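Local structure of nitrophorin Cim l NP (2IMQ) at residues N126-D138 / P162-V174. The protein carries nitric oxide on a heme b group in bed bug saliva and releases it into the victim during feeding, which widens the blood vessels. Sequence-based numbering, arbitrary orientation.
Sequences NKRFSFTTSRMSD and PSDFLFWIGDLNV
W168 lies across T132, whose CG2 sits over the middle of the indole, 3.5 Å from the centroid of the five-membered ring, a close CH-pi contact. T132 brings the methyl there by keeping CG2 anti to its own backbone N; OG1, turned the other way, bonds to L154 O and to a water that also donates to F167 O. The indole NE1 reaches past the methyl to S134 OG at 2.9 Å, 3° out of the ring plane, and the same hydroxyl bonds to A149 O, so the indole is packed on one face and tethered at its edge. Further back, S130 OG and S163 OG are 2.7 Å apart and hydrogen-bonded.

Strands 127-135 and 165-169 run parallel as neighbours in one sheet of the beta-sandwich characteristic of the DNase I-like fold, and the phenylalanines point from this sheet toward the other, where F131 touches A41. F165 CD1 hangs over one face of the F129 ring, 3.5 Å from F129 CZ, with the planes 38° apart. F131 and F167 lie side by side, pointing the same way, their ring planes nearly parallel but slid apart so that they barely overlap, with CE2 of F131 3.4 Å from CD1 of F167.

D164 OD1 takes R128 N nearly straight (175°) on its anti side, while OD2 bonds to T251. T133 OG1 donates to I169 O at 2.6 Å just before the chain turns at G170. Beyond that corner, N173 ND2 donates to D138 OD1, 3.0 Å away.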
loop_
_atom_site.group_PDB
_atom_site.type_symbol
_atom_site.label_atom_id
_atom_site.label_comp_id
_atom_site.label_asym_id
_atom_site.label_seq_id
_atom_site.Cartn_x
_atom_site.Cartn_y
_atom_site.Cartn_z
ATOM N N ASN A 126 13.980 7.049 -18.116
ATOM C CA ASN A 126 13.038 7.959 -18.677
ATOM C C ASN A 126 11.554 7.578 -18.522
ATOM O O ASN A 126 10.721 8.063 -19.249
ATOM C CB ASN A 126 13.373 8.177 -20.150
ATOM C CG ASN A 126 12.823 9.455 -20.664
ATOM O OD1 ASN A 126 12.837 10.468 -19.959
ATOM N ND2 ASN A 126 12.282 9.425 -21.890
ATOM N N LYS A 127 11.254 6.735 -17.539
ATOM C CA LYS A 127 9.883 6.377 -17.159
ATOM C C LYS A 127 9.627 6.831 -15.743
ATOM O O LYS A 127 10.459 6.600 -14.865
ATOM C CB LYS A 127 9.700 4.875 -17.245
ATOM C CG LYS A 127 9.924 4.261 -18.595
ATOM C CD LYS A 127 8.953 4.764 -19.611
ATOM C CE LYS A 127 9.382 4.409 -21.034
ATOM N NZ LYS A 127 9.842 5.633 -21.726
ATOM N N ARG A 128 8.457 7.442 -15.530
ATOM C CA ARG A 128 8.119 8.022 -14.242
ATOM C C ARG A 128 7.248 7.098 -13.419
ATOM O O ARG A 128 6.227 6.655 -13.877
ATOM C CB ARG A 128 7.438 9.381 -14.340
ATOM C CG ARG A 128 7.372 10.105 -13.014
ATOM C CD ARG A 128 7.859 11.440 -13.069
ATOM N NE ARG A 128 7.884 12.173 -11.834
ATOM C CZ ARG A 128 8.957 12.463 -11.145
ATOM N NH1 ARG A 128 10.142 11.955 -11.484
ATOM N NH2 ARG A 128 8.853 13.242 -10.073
ATOM N N PHE A 129 7.743 6.787 -12.230
ATOM C CA PHE A 129 7.023 5.986 -11.204
ATOM C C PHE A 129 6.431 6.902 -10.157
ATOM O O PHE A 129 7.079 7.852 -9.734
ATOM C CB PHE A 129 7.984 5.026 -10.481
ATOM C CG PHE A 129 8.441 3.878 -11.298
ATOM C CD1 PHE A 129 9.423 4.042 -12.280
ATOM C CD2 PHE A 129 7.930 2.618 -11.091
ATOM C CE1 PHE A 129 9.860 2.972 -13.047
ATOM C CE2 PHE A 129 8.358 1.549 -11.839
ATOM C CZ PHE A 129 9.351 1.739 -12.828
ATOM N N SER A 130 5.215 6.589 -9.692
ATOM C CA SER A 130 4.620 7.266 -8.556
ATOM C C SER A 130 4.039 6.199 -7.653
ATOM O O SER A 130 3.376 5.315 -8.115
ATOM C CB SER A 130 3.496 8.254 -8.973
ATOM O OG SER A 130 4.002 9.336 -9.761
ATOM N N PHE A 131 4.320 6.388 -6.394
ATOM C CA PHE A 131 3.766 5.587 -5.287
ATOM C C PHE A 131 2.995 6.455 -4.317
ATOM O O PHE A 131 3.529 7.434 -3.801
ATOM C CB PHE A 131 4.885 4.868 -4.523
ATOM C CG PHE A 131 5.569 3.817 -5.339
ATOM C CD1 PHE A 131 6.577 4.160 -6.238
ATOM C CD2 PHE A 131 5.123 2.516 -5.323
ATOM C CE1 PHE A 131 7.166 3.189 -7.009
ATOM C CE2 PHE A 131 5.717 1.555 -6.089
ATOM C CZ PHE A 131 6.727 1.890 -6.953
ATOM N N THR A 132 1.728 6.108 -4.076
ATOM C CA THR A 132 0.854 6.803 -3.184
ATOM C C THR A 132 0.446 5.904 -2.041
ATOM O O THR A 132 0.156 4.743 -2.234
ATOM C CB THR A 132 -0.412 7.250 -3.943
ATOM O OG1 THR A 132 -0.012 8.176 -4.933
ATOM C CG2 THR A 132 -1.444 7.925 -3.056
ATOM N N THR A 133 0.372 6.515 -0.876
ATOM C CA THR A 133 -0.436 5.942 0.222
ATOM C C THR A 133 -1.416 6.995 0.759
ATOM O O THR A 133 -1.209 8.199 0.565
ATOM C CB THR A 133 0.454 5.340 1.336
ATOM O OG1 THR A 133 -0.335 4.481 2.190
ATOM C CG2 THR A 133 1.087 6.348 2.201
ATOM N N SER A 134 -2.475 6.559 1.429
ATOM C CA SER A 134 -3.474 7.470 1.912
ATOM C C SER A 134 -4.141 6.897 3.131
ATOM O O SER A 134 -4.066 5.692 3.413
ATOM C CB SER A 134 -4.465 7.767 0.817
ATOM O OG SER A 134 -5.128 6.563 0.399
ATOM N N ARG A 135 -4.838 7.770 3.829
ATOM C CA ARG A 135 -5.466 7.403 5.113
ATOM C C ARG A 135 -6.650 8.318 5.326
ATOM O O ARG A 135 -6.523 9.544 5.208
ATOM C CB ARG A 135 -4.466 7.580 6.261
ATOM C CG ARG A 135 -4.909 7.214 7.633
ATOM C CD ARG A 135 -5.825 8.152 8.310
ATOM N NE ARG A 135 -5.773 7.892 9.736
ATOM C CZ ARG A 135 -6.534 8.506 10.609
ATOM N NH1 ARG A 135 -7.338 9.455 10.188
ATOM N NH2 ARG A 135 -6.457 8.198 11.898
ATOM N N MET A 136 -7.803 7.744 5.586
ATOM C CA MET A 136 -9.006 8.525 5.868
ATOM C C MET A 136 -9.727 7.865 7.038
ATOM O O MET A 136 -9.721 6.638 7.189
ATOM C CB MET A 136 -9.914 8.554 4.682
ATOM C CG MET A 136 -11.051 9.529 4.766
ATOM S SD MET A 136 -10.491 11.206 4.916
ATOM C CE MET A 136 -9.768 11.480 3.295
ATOM N N SER A 137 -10.412 8.693 7.833
ATOM C CA SER A 137 -11.263 8.232 8.943
ATOM C C SER A 137 -12.702 8.065 8.488
ATOM O O SER A 137 -13.129 8.773 7.598
ATOM C CB SER A 137 -11.209 9.265 10.101
ATOM O OG SER A 137 -11.809 10.476 9.756
ATOM N N ASP A 138 -13.462 7.208 9.112
ATOM C CA ASP A 138 -14.857 7.074 8.815
ATOM C C ASP A 138 -15.611 8.354 9.008
ATOM O O ASP A 138 -16.573 8.594 8.325
ATOM C CB ASP A 138 -15.457 6.028 9.755
ATOM C CG ASP A 138 -15.327 4.646 9.238
ATOM O OD1 ASP A 138 -14.773 4.446 8.162
ATOM O OD2 ASP A 138 -15.866 3.681 9.791
ATOM N N PRO A 162 0.717 12.611 -16.975
ATOM C CA PRO A 162 0.570 11.563 -15.966
ATOM C C PRO A 162 1.762 10.616 -15.976
ATOM O O PRO A 162 2.447 10.441 -16.998
ATOM C CB PRO A 162 -0.719 10.893 -16.355
ATOM C CG PRO A 162 -0.820 11.039 -17.823
ATOM C CD PRO A 162 -0.231 12.421 -18.083
ATOM N N SER A 163 2.026 9.991 -14.831
ATOM C CA SER A 163 3.174 9.103 -14.673
ATOM C C SER A 163 3.012 7.838 -15.522
ATOM O O SER A 163 1.901 7.446 -15.887
ATOM C CB SER A 163 3.324 8.702 -13.187
ATOM O OG SER A 163 3.500 9.826 -12.318
ATOM N N ASP A 164 4.120 7.163 -15.824
ATOM C CA ASP A 164 4.077 5.925 -16.593
ATOM C C ASP A 164 3.588 4.730 -15.751
ATOM O O ASP A 164 2.839 3.899 -16.222
ATOM C CB ASP A 164 5.455 5.571 -17.134
ATOM C CG ASP A 164 5.916 6.550 -18.162
ATOM O OD1 ASP A 164 6.638 7.514 -17.788
ATOM O OD2 ASP A 164 5.497 6.474 -19.335
ATOM N N PHE A 165 4.078 4.629 -14.523
ATOM C CA PHE A 165 3.700 3.510 -13.595
ATOM C C PHE A 165 3.269 4.082 -12.260
ATOM O O PHE A 165 4.029 4.828 -11.626
ATOM C CB PHE A 165 4.915 2.599 -13.388
ATOM C CG PHE A 165 5.562 2.132 -14.681
ATOM C CD1 PHE A 165 6.793 2.588 -15.049
ATOM C CD2 PHE A 165 4.936 1.215 -15.484
ATOM C CE1 PHE A 165 7.378 2.118 -16.244
ATOM C CE2 PHE A 165 5.495 0.733 -16.644
ATOM C CZ PHE A 165 6.722 1.217 -17.029
ATOM N N LEU A 166 2.057 3.723 -11.853
ATOM C CA LEU A 166 1.472 4.231 -10.636
ATOM C C LEU A 166 0.978 3.126 -9.763
ATOM O O LEU A 166 0.345 2.175 -10.224
ATOM C CB LEU A 166 0.322 5.173 -10.907
ATOM C CG LEU A 166 0.712 6.400 -11.755
ATOM C CD1 LEU A 166 0.314 6.126 -13.092
ATOM C CD2 LEU A 166 0.116 7.643 -11.172
ATOM N N PHE A 167 1.274 3.258 -8.495
ATOM C CA PHE A 167 0.816 2.312 -7.446
ATOM C C PHE A 167 0.225 3.085 -6.287
ATOM O O PHE A 167 0.750 4.114 -5.897
ATOM C CB PHE A 167 2.018 1.472 -6.982
ATOM C CG PHE A 167 2.652 0.713 -8.129
ATOM C CD1 PHE A 167 3.705 1.255 -8.856
ATOM C CD2 PHE A 167 2.148 -0.514 -8.529
ATOM C CE1 PHE A 167 4.225 0.557 -9.945
ATOM C CE2 PHE A 167 2.663 -1.199 -9.621
ATOM C CZ PHE A 167 3.707 -0.636 -10.327
ATOM N N TRP A 168 -0.851 2.573 -5.726
ATOM C CA TRP A 168 -1.482 3.192 -4.594
ATOM C C TRP A 168 -1.677 2.044 -3.621
ATOM O O TRP A 168 -2.352 1.053 -3.912
ATOM C CB TRP A 168 -2.838 3.761 -4.996
ATOM C CG TRP A 168 -3.482 4.708 -4.026
ATOM C CD1 TRP A 168 -3.571 4.616 -2.692
ATOM C CD2 TRP A 168 -4.084 5.932 -4.372
ATOM N NE1 TRP A 168 -4.228 5.702 -2.165
ATOM C CE2 TRP A 168 -4.558 6.531 -3.195
ATOM C CE3 TRP A 168 -4.317 6.591 -5.600
ATOM C CZ2 TRP A 168 -5.195 7.732 -3.199
ATOM C CZ3 TRP A 168 -4.968 7.802 -5.575
ATOM C CH2 TRP A 168 -5.383 8.348 -4.394
ATOM N N ILE A 169 -1.065 2.190 -2.462
ATOM C CA ILE A 169 -0.960 1.107 -1.462
ATOM C C ILE A 169 -1.302 1.623 -0.082
ATOM O O ILE A 169 -0.877 2.706 0.308
ATOM C CB ILE A 169 0.446 0.474 -1.457
ATOM C CG1 ILE A 169 1.549 1.518 -1.254
ATOM C CG2 ILE A 169 0.640 -0.307 -2.755
ATOM C CD1 ILE A 169 2.945 0.835 -1.084
ATOM N N GLY A 170 -2.085 0.838 0.641
ATOM C CA GLY A 170 -2.471 1.189 1.986
ATOM C C GLY A 170 -3.888 0.733 2.220
ATOM O O GLY A 170 -4.525 0.080 1.384
ATOM N N ASP A 171 -4.363 1.095 3.391
ATOM C CA ASP A 171 -5.737 0.848 3.775
ATOM C C ASP A 171 -6.560 2.007 3.226
ATOM O O ASP A 171 -6.427 3.160 3.701
ATOM C CB ASP A 171 -5.876 0.708 5.275
ATOM C CG ASP A 171 -7.292 0.528 5.745
ATOM O OD1 ASP A 171 -8.216 0.572 4.885
ATOM O OD2 ASP A 171 -7.455 0.329 6.971
ATOM N N LEU A 172 -7.351 1.737 2.201
ATOM C CA LEU A 172 -8.146 2.734 1.504
ATOM C C LEU A 172 -9.431 3.161 2.228
ATOM O O LEU A 172 -10.168 3.972 1.721
ATOM C CB LEU A 172 -8.510 2.235 0.129
ATOM C CG LEU A 172 -7.363 1.739 -0.782
ATOM C CD1 LEU A 172 -7.910 1.218 -2.086
ATOM C CD2 LEU A 172 -6.309 2.781 -1.040
ATOM N N ASN A 173 -9.675 2.555 3.366
ATOM C CA ASN A 173 -10.907 2.730 4.119
ATOM C C ASN A 173 -12.102 2.216 3.377
ATOM O O ASN A 173 -13.209 2.647 3.550
ATOM C CB ASN A 173 -11.132 4.161 4.658
ATOM C CG ASN A 173 -11.929 4.130 5.903
ATOM O OD1 ASN A 173 -11.790 3.191 6.697
ATOM N ND2 ASN A 173 -12.767 5.139 6.091
ATOM N N VAL A 174 -11.846 1.246 2.516
ATOM C CA VAL A 174 -12.841 0.460 1.776
ATOM C C VAL A 174 -13.129 -0.828 2.608
ATOM O O VAL A 174 -12.192 -1.512 2.984
ATOM C CB VAL A 174 -12.316 0.092 0.363
ATOM C CG1 VAL A 174 -13.175 -0.935 -0.274
ATOM C CG2 VAL A 174 -12.246 1.341 -0.486
HETATM O O HOH W 1 0.787 6.806 -7.284
HETATM O O HOH W 2 -3.133 3.476 4.627
HETATM O O HOH W 3 -7.610 4.854 5.434
#